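Local coordinates for protein carbohydrate deacetylase Agd3 (Neosartorya fumigata, PDB 6NWZ) that probably removes acetyl groups from N-acetylated sugars of the exopolysaccharide galactosaminogalactan, and is required for Aspergillus fumigatus biofilm formation, at residues P640-V645 with S660-V665; N45-P50 with G240-H245; Q651-E656 with S672-T677; H245-L250 with E656-D661; Y612-A617 with V626-T631. All coordinates share one frame; numbering follows the deposited sequence.

Contact 1 of 5, residues P640-V645 with S660-V665; sequences PVTFPV and SDPLTV
Val641 and Val665 face each other as an antiparallel hydrogen-bonded pair. Val665 N gives the straighter of their two bonds to Val641 O (2.8 Å, 166°). Val641 N returns a more bent bond to Val665 O. Phe643 and Leu663 repeat the pattern. Phe643 N donates to Leu663 O at 2.7 Å in the carbonyl plane, while the return bond from Leu663 N to Phe643 O is longer, 3.3 Å. Thr642 and Thr664 form the non-hydrogen-bonded pair between them.

Side chains follow the alternation. On the Val641 and Phe643 face, CG2 of Val665 lies 3.8 Å from CE1 of the Phe643 ring. Phe643 CG stands anti to its carbonyl carbon (chi1 -74°), and this turns the ring toward Val665. Phe643 CB also packs on Leu663 CB at 4.2 Å. On the other face, the methyl CG2 of Thr642 meets CG of the Pro662 ring at 3.6 Å.

Further out, Thr642 OG1 is hydrogen-bonded to Gly244 O, and the Thr642 backbone pairs with Tyr242. Strand 663-667 also pairs with strand 654-656 through Thr664 and Glu656. It is therefore the central strand of a three-stranded antiparallel sheet in the C-terminal domain. The Val641 and Phe643 face of this sheet packs on Val628 and Val626 of strand 622-629, an arrangement resembling a beta sandwich.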
# COMPACT_ATOMS: atom_id res chain seq x y z
N PRO A 640 10.26 -13.69 6.03
CA PRO A 640 9.06 -13.74 6.88
C PRO A 640 8.31 -15.05 6.70
O PRO A 640 8.21 -15.59 5.60
CB PRO A 640 8.23 -12.55 6.37
CG PRO A 640 8.63 -12.42 4.94
CD PRO A 640 10.09 -12.79 4.88
N VAL A 641 7.77 -15.56 7.81
CA VAL A 641 6.96 -16.77 7.82
C VAL A 641 5.74 -16.51 8.69
O VAL A 641 5.88 -16.12 9.86
CB VAL A 641 7.75 -17.99 8.34
CG1 VAL A 641 6.90 -19.26 8.23
CG2 VAL A 641 9.04 -18.16 7.56
N THR A 642 4.56 -16.72 8.13
CA THR A 642 3.30 -16.46 8.81
C THR A 642 2.73 -17.77 9.35
O THR A 642 2.57 -18.74 8.60
CB THR A 642 2.31 -15.79 7.86
OG1 THR A 642 2.83 -14.51 7.46
CG2 THR A 642 0.95 -15.60 8.53
N PHE A 643 2.42 -17.79 10.65
CA PHE A 643 1.94 -18.98 11.34
C PHE A 643 0.50 -18.80 11.79
O PHE A 643 0.19 -17.80 12.46
CB PHE A 643 2.82 -19.29 12.56
CG PHE A 643 4.16 -19.86 12.22
CD1 PHE A 643 5.24 -19.04 11.96
CD2 PHE A 643 4.34 -21.24 12.16
CE1 PHE A 643 6.48 -19.58 11.65
CE2 PHE A 643 5.57 -21.78 11.85
CZ PHE A 643 6.64 -20.95 11.59
N PRO A 644 -0.40 -19.73 11.45
CA PRO A 644 -1.76 -19.69 12.00
C PRO A 644 -1.85 -20.38 13.35
O PRO A 644 -2.80 -20.20 14.11
CB PRO A 644 -2.58 -20.42 10.94
CG PRO A 644 -1.62 -21.45 10.40
CD PRO A 644 -0.23 -20.84 10.49
N VAL A 645 -0.85 -21.21 13.64
CA VAL A 645 -0.70 -21.87 14.93
C VAL A 645 0.72 -21.59 15.41
O VAL A 645 1.67 -21.63 14.63
CB VAL A 645 -0.95 -23.39 14.84
CG1 VAL A 645 -0.70 -24.05 16.18
CG2 VAL A 645 -2.37 -23.66 14.39
N SER A 660 -4.93 -8.78 16.15
CA SER A 660 -5.38 -10.13 15.85
C SER A 660 -4.66 -10.73 14.64
O SER A 660 -5.15 -11.70 14.04
CB SER A 660 -6.90 -10.14 15.63
OG SER A 660 -7.28 -9.24 14.60
N ASP A 661 -3.50 -10.18 14.28
CA ASP A 661 -2.72 -10.72 13.18
C ASP A 661 -2.22 -12.12 13.51
O ASP A 661 -2.11 -12.49 14.68
CB ASP A 661 -1.53 -9.82 12.87
CG ASP A 661 -1.89 -8.63 12.02
OD1 ASP A 661 -2.96 -8.66 11.37
OD2 ASP A 661 -1.10 -7.66 11.99
N PRO A 662 -1.92 -12.91 12.49
CA PRO A 662 -1.17 -14.15 12.72
C PRO A 662 0.26 -13.82 13.13
O PRO A 662 0.74 -12.69 13.01
CB PRO A 662 -1.22 -14.86 11.37
CG PRO A 662 -1.53 -13.78 10.38
CD PRO A 662 -2.39 -12.80 11.10
N LEU A 663 0.95 -14.85 13.62
CA LEU A 663 2.34 -14.71 14.04
C LEU A 663 3.25 -14.67 12.82
O LEU A 663 3.25 -15.60 12.01
CB LEU A 663 2.73 -15.86 14.96
CG LEU A 663 4.21 -15.94 15.34
CD1 LEU A 663 4.69 -14.64 15.98
CD2 LEU A 663 4.44 -17.11 16.28
N THR A 664 4.03 -13.60 12.69
CA THR A 664 5.04 -13.47 11.65
C THR A 664 6.41 -13.66 12.28
O THR A 664 6.76 -12.95 13.23
CB THR A 664 4.94 -12.12 10.95
OG1 THR A 664 3.61 -11.91 10.45
CG2 THR A 664 5.93 -12.04 9.79
N VAL A 665 7.19 -14.60 11.75
CA VAL A 665 8.53 -14.89 12.24
C VAL A 665 9.52 -14.52 11.14
O VAL A 665 9.43 -15.04 10.02
CB VAL A 665 8.68 -16.36 12.66
CG1 VAL A 665 10.11 -16.66 13.09
CG2 VAL A 665 7.71 -16.70 13.78

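Contact 2 of 5, residues N45-P50 with G240-H245; sequences NAYGIP and GLYAGH
Tyr242 and Tyr47 meet because of how their side chains leave the backbone. Tyr242 CG sits between its own backbone N and carbonyl carbon (chi1 55°). Tyr47 CG lies anti to its carbonyl carbon (chi1 -81°). The rings form an offset edge-to-face pair, with centroids 5.6 Å apart and planes at 76°. The edge of Tyr47 is turned to the face of Tyr242, and Tyr47 CD2 comes 3.4 Å from Tyr242 OH.

Ile49 adds a CH-pi contact. Its CD1 lies over a face of the Tyr242 ring, 4.1 Å from the centroid and offset toward the rim. Beyond it, Pro50 CD packs on Ala243 CB at 4.2 Å.

The backbones are joined by one hydrogen bond, from His245 N to Tyr47 O (2.9 Å). Gly244 has no side chain, and its CA approaches Gly48 CA to 4.6 Å. Gly48, with positive phi, is the C-prime residue of a Schellman motif that closes helix 34-47.

Behind the rings, Tyr47 OH is hydrogen-bonded to His231 ND1 of helix 224-237. Ile49 also touches Ile27 of strand 22-31, and Tyr242 leans on Thr642 of strand 639-643. The end of helix 34-47 thus packs on the 240-245 connection, which runs along strand 639-643.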
# COMPACT_ATOMS: atom_id res chain seq x y z
N ASN A 45 1.92 -11.80 -4.76
CA ASN A 45 3.10 -10.95 -4.75
C ASN A 45 3.05 -9.97 -3.58
O ASN A 45 4.08 -9.68 -2.96
CB ASN A 45 3.22 -10.19 -6.07
CG ASN A 45 4.49 -9.35 -6.17
OD1 ASN A 45 5.54 -9.74 -5.66
ND2 ASN A 45 4.39 -8.20 -6.82
N ALA A 46 1.86 -9.44 -3.28
CA ALA A 46 1.73 -8.50 -2.17
C ALA A 46 2.07 -9.17 -0.84
O ALA A 46 2.77 -8.58 -0.00
CB ALA A 46 0.32 -7.92 -2.14
N TYR A 47 1.60 -10.40 -0.64
CA TYR A 47 1.95 -11.15 0.56
C TYR A 47 3.41 -11.57 0.55
O TYR A 47 4.00 -11.76 1.62
CB TYR A 47 1.07 -12.38 0.70
CG TYR A 47 -0.30 -12.13 1.29
CD1 TYR A 47 -1.30 -11.52 0.55
CD2 TYR A 47 -0.60 -12.54 2.59
CE1 TYR A 47 -2.55 -11.30 1.08
CE2 TYR A 47 -1.85 -12.33 3.13
CZ TYR A 47 -2.83 -11.71 2.37
OH TYR A 47 -4.07 -11.49 2.90
N GLY A 48 4.00 -11.72 -0.63
CA GLY A 48 5.32 -12.30 -0.75
C GLY A 48 5.33 -13.81 -0.90
O GLY A 48 6.37 -14.44 -0.68
N ILE A 49 4.19 -14.40 -1.26
CA ILE A 49 4.03 -15.85 -1.36
C ILE A 49 4.62 -16.33 -2.68
O ILE A 49 4.21 -15.86 -3.75
CB ILE A 49 2.55 -16.24 -1.24
CG1 ILE A 49 2.07 -16.01 0.19
CG2 ILE A 49 2.34 -17.68 -1.69
CD1 ILE A 49 0.57 -16.11 0.37
N PRO A 50 5.58 -17.25 -2.65
CA PRO A 50 6.15 -17.77 -3.90
C PRO A 50 5.10 -18.47 -4.75
O PRO A 50 4.27 -19.23 -4.24
CB PRO A 50 7.23 -18.74 -3.43
CG PRO A 50 7.58 -18.28 -2.05
CD PRO A 50 6.31 -17.74 -1.47
N GLY A 240 -3.50 -20.34 6.12
CA GLY A 240 -2.87 -19.37 7.00
C GLY A 240 -1.39 -19.58 7.25
O GLY A 240 -0.82 -18.90 8.11
N LEU A 241 -0.75 -20.50 6.52
CA LEU A 241 0.65 -20.83 6.72
C LEU A 241 1.38 -20.66 5.40
O LEU A 241 1.07 -21.35 4.42
CB LEU A 241 0.79 -22.27 7.25
CG LEU A 241 2.18 -22.82 7.56
CD1 LEU A 241 2.84 -22.02 8.67
CD2 LEU A 241 2.05 -24.28 7.95
N TYR A 242 2.35 -19.75 5.36
CA TYR A 242 3.01 -19.40 4.11
C TYR A 242 4.26 -18.59 4.38
O TYR A 242 4.43 -18.00 5.46
CB TYR A 242 2.07 -18.62 3.18
CG TYR A 242 1.49 -17.37 3.82
CD1 TYR A 242 2.16 -16.16 3.76
CD2 TYR A 242 0.27 -17.42 4.49
CE1 TYR A 242 1.63 -15.02 4.35
CE2 TYR A 242 -0.26 -16.29 5.09
CZ TYR A 242 0.42 -15.10 5.01
OH TYR A 242 -0.12 -13.98 5.60
N ALA A 243 5.14 -18.56 3.39
CA ALA A 243 6.28 -17.64 3.40
C ALA A 243 5.77 -16.30 2.92
O ALA A 243 5.55 -16.09 1.72
CB ALA A 243 7.41 -18.17 2.52
N GLY A 244 5.54 -15.38 3.85
CA GLY A 244 5.01 -14.09 3.47
C GLY A 244 4.74 -13.24 4.69
O GLY A 244 5.18 -13.55 5.80
N HIS A 245 3.99 -12.16 4.47
CA HIS A 245 3.81 -11.12 5.47
C HIS A 245 2.69 -10.16 5.07
O HIS A 245 2.74 -9.55 4.00
CB HIS A 245 5.13 -10.36 5.66
CG HIS A 245 5.05 -9.22 6.62
ND1 HIS A 245 4.56 -9.35 7.90
CD2 HIS A 245 5.43 -7.93 6.49
CE1 HIS A 245 4.63 -8.18 8.51
NE2 HIS A 245 5.15 -7.30 7.68

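Contact 3 of 5, residues Q651-E656 with S672-T677; sequences QGYATE and SPVTFT
Gln651 reaches across to Thr675 with the one hydrogen bond of this contact. Its NE2 donates to Thr675 O at 2.7 Å, with an N-H...O angle of 153°. The acceptor lies in the plane of the Gln651 amide, but the amide nitrogen is tilted 26° from the carbonyl plane of Thr675. The side chain is extended beyond CG (chi2 -179°), and this carries the amide to the strand.

The apolar contacts are made by Tyr653, Val674 and Phe676. Tyr653 CD2 approaches the edge of the Phe676 ring at CZ, 4.0 Å away. Val674 points back at the oncoming Tyr653 side chain, and CE2 of the tyrosine lies 4.0 Å from Val674 CG1.

Mixed polar and apolar contacts fill in around these. Tyr653 OH is 3.3 Å from the Val674 methyl CG2. Gln651 OE1 lies 3.3 Å from the other methyl, CG1. The Gln651 amide also passes Phe676, with NE2 3.7 Å from CD2.

Tyr653 packs as well on Val665, and Phe676 on Val667 and Val626. The loop before strand 654-656 bridges the three-stranded sheet and strand 674-683, as between the layers of a sandwich-like arrangement in the C-terminal domain.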
# COMPACT_ATOMS: atom_id res chain seq x y z
N GLN A 651 12.70 -19.73 18.27
CA GLN A 651 14.13 -19.98 18.04
C GLN A 651 14.94 -18.68 18.03
O GLN A 651 15.89 -18.53 17.26
CB GLN A 651 14.34 -20.76 16.74
CG GLN A 651 13.64 -22.11 16.72
CD GLN A 651 13.89 -22.87 15.43
OE1 GLN A 651 14.81 -22.55 14.68
NE2 GLN A 651 13.06 -23.87 15.17
N GLY A 652 14.55 -17.74 18.89
CA GLY A 652 15.30 -16.51 19.03
C GLY A 652 15.29 -15.60 17.82
O GLY A 652 16.16 -14.73 17.70
N TYR A 653 14.35 -15.78 16.90
CA TYR A 653 14.22 -14.88 15.77
C TYR A 653 13.26 -13.74 16.10
O TYR A 653 12.52 -13.79 17.09
CB TYR A 653 13.73 -15.64 14.53
CG TYR A 653 14.69 -16.69 14.02
CD1 TYR A 653 15.79 -16.33 13.25
CD2 TYR A 653 14.49 -18.04 14.29
CE1 TYR A 653 16.67 -17.29 12.77
CE2 TYR A 653 15.36 -19.00 13.82
CZ TYR A 653 16.45 -18.62 13.06
OH TYR A 653 17.33 -19.57 12.58
N ALA A 654 13.27 -12.71 15.26
CA ALA A 654 12.38 -11.57 15.48
C ALA A 654 10.96 -11.93 15.07
O ALA A 654 10.73 -12.46 13.98
CB ALA A 654 12.87 -10.36 14.68
N THR A 655 10.00 -11.65 15.95
CA THR A 655 8.61 -12.01 15.73
C THR A 655 7.74 -10.76 15.68
O THR A 655 8.17 -9.66 16.03
CB THR A 655 8.09 -12.96 16.82
OG1 THR A 655 8.05 -12.26 18.07
CG2 THR A 655 8.99 -14.18 16.94
N GLU A 656 6.50 -10.95 15.25
CA GLU A 656 5.59 -9.84 15.02
C GLU A 656 4.18 -10.39 15.06
O GLU A 656 3.86 -11.32 14.32
CB GLU A 656 5.89 -9.17 13.68
CG GLU A 656 5.33 -7.77 13.50
CD GLU A 656 5.84 -7.10 12.24
OE1 GLU A 656 6.68 -7.71 11.53
OE2 GLU A 656 5.41 -5.96 11.95
N SER A 672 22.23 -22.83 6.66
CA SER A 672 21.44 -24.01 6.94
C SER A 672 19.95 -23.67 6.92
O SER A 672 19.56 -22.56 7.29
CB SER A 672 21.81 -24.61 8.31
N PRO A 673 19.10 -24.59 6.48
CA PRO A 673 17.66 -24.32 6.48
C PRO A 673 17.07 -24.48 7.87
O PRO A 673 17.46 -25.37 8.64
CB PRO A 673 17.11 -25.38 5.52
CG PRO A 673 18.06 -26.53 5.66
CD PRO A 673 19.42 -25.92 5.92
N VAL A 674 16.12 -23.61 8.20
CA VAL A 674 15.51 -23.58 9.52
C VAL A 674 14.18 -24.31 9.46
O VAL A 674 13.44 -24.20 8.48
CB VAL A 674 15.33 -22.13 10.01
CG1 VAL A 674 14.80 -22.10 11.43
CG2 VAL A 674 16.65 -21.37 9.90
N THR A 675 13.88 -25.06 10.53
CA THR A 675 12.64 -25.83 10.63
C THR A 675 11.92 -25.50 11.93
O THR A 675 12.55 -25.41 12.99
CB THR A 675 12.93 -27.34 10.55
OG1 THR A 675 13.39 -27.66 9.23
CG2 THR A 675 11.68 -28.15 10.86
N PHE A 676 10.61 -25.31 11.84
CA PHE A 676 9.76 -25.01 12.98
C PHE A 676 8.72 -26.12 13.15
O PHE A 676 8.14 -26.59 12.17
CB PHE A 676 9.04 -23.66 12.80
CG PHE A 676 9.98 -22.49 12.69
CD1 PHE A 676 10.49 -22.11 11.46
CD2 PHE A 676 10.35 -21.77 13.82
CE1 PHE A 676 11.35 -21.03 11.36
CE2 PHE A 676 11.21 -20.69 13.72
CZ PHE A 676 11.71 -20.32 12.49
N THR A 677 8.50 -26.51 14.40
CA THR A 677 7.50 -27.53 14.73
C THR A 677 6.23 -26.86 15.23
O THR A 677 6.27 -26.06 16.17
CB THR A 677 8.04 -28.49 15.80
OG1 THR A 677 9.05 -29.32 15.21
CG2 THR A 677 6.93 -29.35 16.35

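Contact 4 of 5, residues H245-L250 with E656-D661; sequences HRRVNL and EQLGSD
Arg247 and Asp661 form the tight part of this contact. Arg247 NH1 donates to Asp661 OD2 at 3.0 Å, nearly along the C-O axis of that oxygen, and the guanidinium and carboxylate planes are only 15° apart. The second carboxylate oxygen, OD1, takes Arg246 NH2 at 2.7 Å. This bond stays in the guanidinium plane but meets OD1 on its anti side and well out of the carboxylate plane, with the planes 58° apart. One carboxylate thus joins two neighbouring arginines.

Arg247 uses its other branch as well. NH2 donates to Glu656 OE2 at 2.9 Å, which it meets from above the carboxylate plane. The arginine chain is bent at chi2 and chi3, and this folds the guanidinium between the two acids. Leu658 CD1 lies over one of its faces, 3.4 Å from NH2. A water in the guanidinium plane belongs to the same cluster. It accepts from Arg247 NH2 and Leu658 N and donates to Asp661 OD2.

Leu658 to Asp661 form a type II' turn, closed by Asp661 N to Leu658 O, that sets Leu658 and Asp661 toward the arginines. Arg246 is held from behind too, by cation-pi contact with Trp587 and a hydrogen bond from NH1 to Thr155 O.

The looser side is bridged by water. One water links His245 NE2 to Glu656 OE2, to which it donates at 2.7 Å. Another lies between Arg246 NH2, 3.3 Å away, and Ser660 O.

The arrangement is a salt-bridge network that ties the C-terminal domain to the connection before strand 252-257.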
# COMPACT_ATOMS: atom_id res chain seq x y z
N HIS A 245 3.99 -12.16 4.47
CA HIS A 245 3.81 -11.12 5.47
C HIS A 245 2.69 -10.16 5.07
O HIS A 245 2.74 -9.55 4.00
CB HIS A 245 5.13 -10.36 5.66
CG HIS A 245 5.05 -9.22 6.62
ND1 HIS A 245 4.56 -9.35 7.90
CD2 HIS A 245 5.43 -7.93 6.49
CE1 HIS A 245 4.63 -8.18 8.51
NE2 HIS A 245 5.15 -7.30 7.68
N ARG A 246 1.68 -10.02 5.93
CA ARG A 246 0.52 -9.15 5.68
C ARG A 246 0.56 -7.96 6.63
O ARG A 246 0.21 -8.08 7.81
CB ARG A 246 -0.79 -9.92 5.86
CG ARG A 246 -2.02 -9.05 5.63
CD ARG A 246 -3.28 -9.73 6.14
NE ARG A 246 -3.43 -9.61 7.59
CZ ARG A 246 -4.22 -10.38 8.33
NH1 ARG A 246 -4.94 -11.34 7.77
NH2 ARG A 246 -4.28 -10.20 9.65
N ARG A 247 0.94 -6.80 6.11
CA ARG A 247 0.98 -5.56 6.88
C ARG A 247 0.42 -4.42 6.04
O ARG A 247 0.67 -4.35 4.84
CB ARG A 247 2.42 -5.25 7.33
CG ARG A 247 2.64 -3.84 7.86
CD ARG A 247 1.96 -3.61 9.20
NE ARG A 247 2.53 -4.44 10.26
CZ ARG A 247 1.90 -5.45 10.83
NH1 ARG A 247 0.66 -5.77 10.47
NH2 ARG A 247 2.50 -6.15 11.78
N VAL A 248 -0.36 -3.55 6.68
CA VAL A 248 -0.89 -2.35 6.03
C VAL A 248 -0.32 -1.13 6.75
O VAL A 248 -0.55 -0.94 7.95
CB VAL A 248 -2.42 -2.31 6.04
CG1 VAL A 248 -2.93 -0.98 5.50
CG2 VAL A 248 -2.98 -3.45 5.22
N ASN A 249 0.43 -0.31 6.02
CA ASN A 249 0.99 0.92 6.56
C ASN A 249 0.15 2.11 6.11
O ASN A 249 -0.27 2.18 4.95
CB ASN A 249 2.44 1.12 6.12
CG ASN A 249 3.41 0.18 6.81
OD1 ASN A 249 4.20 -0.51 6.16
ND2 ASN A 249 3.37 0.15 8.14
N LEU A 250 -0.09 3.03 7.04
CA LEU A 250 -0.82 4.26 6.74
C LEU A 250 0.09 5.44 7.08
O LEU A 250 0.08 5.94 8.21
CB LEU A 250 -2.13 4.33 7.50
CG LEU A 250 -2.99 5.55 7.20
CD1 LEU A 250 -3.34 5.61 5.71
CD2 LEU A 250 -4.24 5.56 8.07
N GLU A 656 6.50 -10.95 15.25
CA GLU A 656 5.59 -9.84 15.02
C GLU A 656 4.18 -10.39 15.06
O GLU A 656 3.86 -11.32 14.32
CB GLU A 656 5.89 -9.17 13.68
CG GLU A 656 5.33 -7.77 13.50
CD GLU A 656 5.84 -7.10 12.24
OE1 GLU A 656 6.68 -7.71 11.53
OE2 GLU A 656 5.41 -5.96 11.95
N GLN A 657 3.34 -9.84 15.94
CA GLN A 657 1.95 -10.29 16.06
C GLN A 657 1.08 -9.20 16.69
O GLN A 657 0.65 -9.34 17.84
CB GLN A 657 1.88 -11.57 16.89
CG GLN A 657 0.55 -12.31 16.76
CD GLN A 657 0.55 -13.64 17.49
OE1 GLN A 657 1.56 -14.05 18.07
NE2 GLN A 657 -0.59 -14.32 17.47
N LEU A 658 0.82 -8.14 15.94
CA LEU A 658 0.02 -7.03 16.44
C LEU A 658 -1.47 -7.33 16.33
O LEU A 658 -1.92 -7.92 15.34
CB LEU A 658 0.33 -5.75 15.67
CG LEU A 658 1.79 -5.30 15.61
CD1 LEU A 658 1.96 -4.26 14.52
CD2 LEU A 658 2.22 -4.74 16.96
N GLY A 659 -2.22 -6.90 17.33
CA GLY A 659 -3.67 -7.06 17.28
C GLY A 659 -4.05 -8.52 17.12
O GLY A 659 -3.57 -9.40 17.84
N SER A 660 -4.93 -8.78 16.15
CA SER A 660 -5.38 -10.13 15.85
C SER A 660 -4.66 -10.73 14.64
O SER A 660 -5.15 -11.70 14.04
CB SER A 660 -6.90 -10.14 15.63
OG SER A 660 -7.28 -9.24 14.60
N ASP A 661 -3.50 -10.18 14.28
CA ASP A 661 -2.72 -10.72 13.18
C ASP A 661 -2.22 -12.12 13.51
O ASP A 661 -2.11 -12.49 14.68
CB ASP A 661 -1.53 -9.82 12.87
CG ASP A 661 -1.89 -8.63 12.02
OD1 ASP A 661 -2.96 -8.66 11.37
OD2 ASP A 661 -1.10 -7.66 11.99
O HOH W 1 6.10 -5.11 9.44
O HOH W 2 -6.80 -11.38 11.40
O HOH W 3 1.20 -7.85 13.25

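Contact 5 of 5, residues Y612-A617 with V626-T631; sequences YGLSYA and VTVTAT
Leu614 packs against Val626 and Val628 across an antiparallel hairpin. Its CB points to the face that carries these two valines. CG lies anti to the backbone N (chi1 -172°), 4.1 Å from Thr627 O. The chain then leans over the partner strand. CD1 passes Thr627 O and packs on Val626 CB at 3.7 Å and Val628 CG2 at 3.9 Å. The other methyl, CD2, reaches the backbone of Tyr242. On the same face, Tyr616 CB meets Val626 CG1.

The strands are joined by paired backbone bonds. Gly613 and Thr629 exchange two: Gly613 N to Thr629 O is 2.8 Å and Thr629 N to Gly613 O is 2.9 Å. Ser615 and Thr627 exchange two more, of which Thr627 N to Ser615 O is the shorter.

Ser615, Thr627 and Thr629 occupy the other face. A water there lies 2.8 Å from Ser615 OG and 2.9 Å from Thr629 OG1, bridging the two strands. Thr627 OG1 is hydrogen-bonded to Thr675 OG1 of strand 674-683.

The hairpin is therefore two-sided. Its apolar face, with Leu614, Val626 and Val628, is buried against Val641, Phe643 and Leu241, while its hydroxyl face is partly exposed and can hold water between the strands.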
# COMPACT_ATOMS: atom_id res chain seq x y z
N TYR A 612 13.59 -17.23 -1.76
CA TYR A 612 13.21 -17.96 -0.57
C TYR A 612 11.98 -18.83 -0.85
O TYR A 612 11.16 -18.52 -1.71
CB TYR A 612 12.93 -17.01 0.60
CG TYR A 612 11.76 -16.07 0.38
CD1 TYR A 612 10.46 -16.47 0.68
CD2 TYR A 612 11.96 -14.79 -0.10
CE1 TYR A 612 9.40 -15.61 0.48
CE2 TYR A 612 10.90 -13.93 -0.29
CZ TYR A 612 9.63 -14.34 0.00
OH TYR A 612 8.57 -13.48 -0.19
N GLY A 613 11.87 -19.92 -0.09
CA GLY A 613 10.74 -20.81 -0.24
C GLY A 613 10.43 -21.50 1.07
O GLY A 613 11.27 -21.57 1.98
N LEU A 614 9.21 -22.02 1.15
CA LEU A 614 8.76 -22.77 2.31
C LEU A 614 8.33 -24.16 1.87
O LEU A 614 7.92 -24.37 0.73
CB LEU A 614 7.59 -22.06 3.02
CG LEU A 614 7.11 -22.60 4.37
CD1 LEU A 614 8.19 -22.44 5.43
CD2 LEU A 614 5.83 -21.92 4.80
N SER A 615 8.43 -25.11 2.80
CA SER A 615 7.89 -26.45 2.60
C SER A 615 7.37 -26.94 3.94
O SER A 615 7.88 -26.55 5.00
CB SER A 615 8.94 -27.42 2.05
OG SER A 615 10.04 -27.52 2.93
N TYR A 616 6.34 -27.78 3.90
CA TYR A 616 5.76 -28.31 5.12
C TYR A 616 5.66 -29.82 5.05
O TYR A 616 5.36 -30.39 3.99
CB TYR A 616 4.37 -27.69 5.39
CG TYR A 616 3.34 -27.92 4.31
CD1 TYR A 616 2.50 -29.03 4.35
CD2 TYR A 616 3.17 -27.01 3.27
CE1 TYR A 616 1.54 -29.24 3.37
CE2 TYR A 616 2.22 -27.21 2.29
CZ TYR A 616 1.40 -28.32 2.35
OH TYR A 616 0.45 -28.53 1.37
N ALA A 617 5.94 -30.47 6.17
CA ALA A 617 5.87 -31.92 6.28
C ALA A 617 4.51 -32.34 6.81
O ALA A 617 3.96 -31.69 7.71
CB ALA A 617 6.98 -32.46 7.18
N VAL A 626 7.37 -26.97 9.32
CA VAL A 626 7.73 -26.23 8.11
C VAL A 626 9.23 -26.02 8.09
O VAL A 626 9.90 -26.04 9.13
CB VAL A 626 7.00 -24.87 8.01
CG1 VAL A 626 5.52 -25.07 7.82
CG2 VAL A 626 7.27 -24.04 9.26
N THR A 627 9.77 -25.81 6.89
CA THR A 627 11.20 -25.58 6.69
C THR A 627 11.39 -24.40 5.75
O THR A 627 10.80 -24.36 4.67
CB THR A 627 11.89 -26.83 6.12
OG1 THR A 627 11.78 -27.91 7.06
CG2 THR A 627 13.36 -26.55 5.85
N VAL A 628 12.21 -23.45 6.17
CA VAL A 628 12.51 -22.25 5.40
C VAL A 628 13.80 -22.48 4.64
O VAL A 628 14.79 -22.94 5.21
CB VAL A 628 12.63 -21.01 6.31
CG1 VAL A 628 12.95 -19.79 5.48
CG2 VAL A 628 11.36 -20.82 7.11
N THR A 629 13.80 -22.14 3.35
CA THR A 629 14.96 -22.32 2.50
C THR A 629 15.11 -21.12 1.58
O THR A 629 14.18 -20.33 1.40
CB THR A 629 14.86 -23.60 1.66
OG1 THR A 629 13.59 -23.62 1.00
CG2 THR A 629 15.00 -24.83 2.53
N ALA A 630 16.30 -21.00 0.99
CA ALA A 630 16.59 -19.99 -0.01
C ALA A 630 17.79 -20.47 -0.82
O ALA A 630 18.33 -21.55 -0.57
CB ALA A 630 16.86 -18.63 0.64
N THR A 631 18.19 -19.68 -1.81
CA THR A 631 19.35 -20.02 -2.63
C THR A 631 20.60 -20.11 -1.77
O THR A 631 21.06 -19.10 -1.22
CB THR A 631 19.55 -18.99 -3.75
OG1 THR A 631 18.34 -18.86 -4.50
CG2 THR A 631 20.67 -19.44 -4.68
O HOH W 4 11.56 -25.57 1.58

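Overall arrangement
Contacts 1 and 2 are buried. Contacts 3, 4 and 5 are only partly so, and contact 3 lies farthest from the centre of the chain. Contacts 1 and 5 are both antiparallel strand pairings, and their apolar faces pack on each other. Contact 3 links the two strand systems: strand 674-683 pairs with the 622-629 strand of contact 5, and strand 654-656 with the 663-667 strand of contact 1. Contact 2 relies on aromatic and aliphatic packing, and its 240-245 connection bonds to Thr642 of contact 1. Contact 4 continues from contact 2 through His245, but its chemistry is ionic and hydrated. It shares Ser660 and Asp661 with contact 1 and Glu656 with contact 3.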